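Local coordinates for microtubule-associated protein 1A/1B, light chain 3 (Trypanosoma brucei brucei, PDB 3W1Y) that belongs to the ubiquitin-like ATG8 family of autophagy proteins and probably works on membranes after being joined to phosphatidylethanolamine, at residues A[32-37]-A[124-129]. Residues are numbered along the deposited sequence; the frame is centred on the assembly and turned at random.
Sequences KHIPIL and GFLYVS
With CG of L37 turned trans to its own backbone N (chi1 -169°) and the ring of Y127 swung back beside its own N (chi1 -78°), the leucine branch meets one side of the tyrosine ring: L37 CG lies 3.7 Å from Y127 CE2, and CD1 touches the same ring bond. L37 CB also packs against F125 CD2 at 3.8 Å, while P35 CB approaches the same ring atom at 4.0 Å, so the phenylalanine ring bridges P35 and L37. The other face of the sheet carries I36 and L126, which pair across the strands; there I36 CG2 reaches V128 CG2 at 3.8 Å.

Three backbone bonds establish parallel pairing. L126 N donates to P35 O at 2.8 Å, nearly straight and in the carbonyl plane; L37 N then donates to L126 O, and V128 N to L37 O. This alternation defines the register of I36 with L126 and L37 with Y127. The short strand segments nevertheless diverge by 38°, evidence of marked twist.

These are the two central strands of the ubiquitin-like beta-grasp sheet, flanked by strands 68-73 and 96-100. Helix 16-29 covers F125 and Y127, whose hydroxyl bonds to D123, whereas L112 of helix 112-119 packs on I36 on the opposite face.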
# COMPACT_ATOMS: atom_id res chain seq x y z
N LYS A 32 3.34 13.58 -20.88
CA LYS A 32 2.56 13.65 -19.64
C LYS A 32 2.74 12.38 -18.77
O LYS A 32 1.99 12.16 -17.83
CB LYS A 32 1.08 13.91 -19.98
CG LYS A 32 0.81 15.31 -20.59
CD LYS A 32 -0.69 15.52 -20.90
CE LYS A 32 -0.88 16.87 -21.61
NZ LYS A 32 -2.32 17.29 -21.74
N HIS A 33 3.72 11.55 -19.11
CA HIS A 33 4.00 10.37 -18.32
C HIS A 33 5.32 10.48 -17.57
O HIS A 33 6.24 11.17 -17.97
CB HIS A 33 3.93 9.08 -19.17
CG HIS A 33 2.54 8.76 -19.67
ND1 HIS A 33 1.90 7.57 -19.42
CD2 HIS A 33 1.66 9.51 -20.39
CE1 HIS A 33 0.69 7.59 -19.96
NE2 HIS A 33 0.52 8.76 -20.55
N ILE A 34 5.38 9.77 -16.45
CA ILE A 34 6.51 9.80 -15.54
C ILE A 34 7.26 8.48 -15.68
O ILE A 34 6.69 7.41 -15.46
CB ILE A 34 6.00 10.01 -14.08
CG1 ILE A 34 5.04 11.23 -13.99
CG2 ILE A 34 7.19 10.04 -13.05
CD1 ILE A 34 5.67 12.62 -14.45
N PRO A 35 8.55 8.54 -16.07
CA PRO A 35 9.38 7.33 -16.05
C PRO A 35 9.93 7.03 -14.65
O PRO A 35 10.55 7.88 -14.02
CB PRO A 35 10.50 7.63 -17.05
CG PRO A 35 10.58 9.16 -17.10
CD PRO A 35 9.25 9.72 -16.63
N ILE A 36 9.70 5.80 -14.20
CA ILE A 36 9.96 5.39 -12.85
C ILE A 36 10.86 4.16 -12.86
O ILE A 36 10.63 3.20 -13.60
CB ILE A 36 8.63 5.07 -12.12
CG1 ILE A 36 7.68 6.27 -12.19
CG2 ILE A 36 8.88 4.61 -10.66
CD1 ILE A 36 6.24 5.95 -11.74
N LEU A 37 11.92 4.21 -12.06
CA LEU A 37 12.82 3.08 -11.92
C LEU A 37 12.72 2.59 -10.48
O LEU A 37 13.03 3.35 -9.57
CB LEU A 37 14.25 3.53 -12.29
CG LEU A 37 15.40 2.53 -12.49
CD1 LEU A 37 15.69 1.80 -11.17
CD2 LEU A 37 15.08 1.55 -13.59
N GLY A 124 16.50 11.99 -15.61
CA GLY A 124 15.12 11.96 -16.06
C GLY A 124 14.20 10.96 -15.35
O GLY A 124 12.99 11.10 -15.44
N PHE A 125 14.77 9.95 -14.69
CA PHE A 125 13.94 8.95 -13.99
C PHE A 125 13.55 9.47 -12.63
O PHE A 125 14.29 10.24 -12.01
CB PHE A 125 14.69 7.62 -13.74
CG PHE A 125 14.73 6.68 -14.92
CD1 PHE A 125 15.90 6.52 -15.65
CD2 PHE A 125 13.62 5.89 -15.23
CE1 PHE A 125 15.97 5.63 -16.74
CE2 PHE A 125 13.67 5.00 -16.30
CZ PHE A 125 14.86 4.88 -17.06
N LEU A 126 12.37 9.02 -12.17
CA LEU A 126 12.02 9.06 -10.75
C LEU A 126 12.46 7.71 -10.14
O LEU A 126 11.95 6.67 -10.54
CB LEU A 126 10.51 9.24 -10.58
CG LEU A 126 10.03 9.30 -9.14
CD1 LEU A 126 10.74 10.43 -8.37
CD2 LEU A 126 8.50 9.43 -9.08
N TYR A 127 13.44 7.75 -9.23
CA TYR A 127 13.96 6.57 -8.58
C TYR A 127 13.15 6.23 -7.33
O TYR A 127 12.84 7.11 -6.53
CB TYR A 127 15.44 6.75 -8.25
CG TYR A 127 16.30 6.56 -9.49
CD1 TYR A 127 16.58 7.62 -10.34
CD2 TYR A 127 16.79 5.29 -9.83
CE1 TYR A 127 17.33 7.44 -11.49
CE2 TYR A 127 17.55 5.10 -10.96
CZ TYR A 127 17.82 6.18 -11.80
OH TYR A 127 18.57 6.00 -12.94
N VAL A 128 12.78 4.96 -7.19
CA VAL A 128 11.93 4.51 -6.10
C VAL A 128 12.49 3.19 -5.53
O VAL A 128 12.85 2.26 -6.29
CB VAL A 128 10.45 4.32 -6.56
CG1 VAL A 128 9.61 3.72 -5.46
CG2 VAL A 128 9.84 5.63 -7.09
N SER A 129 12.58 3.13 -4.20
CA SER A 129 12.89 1.90 -3.49
C SER A 129 11.59 1.29 -3.04
O SER A 129 10.69 1.98 -2.56
CB SER A 129 13.74 2.18 -2.26
OG SER A 129 14.89 2.90 -2.61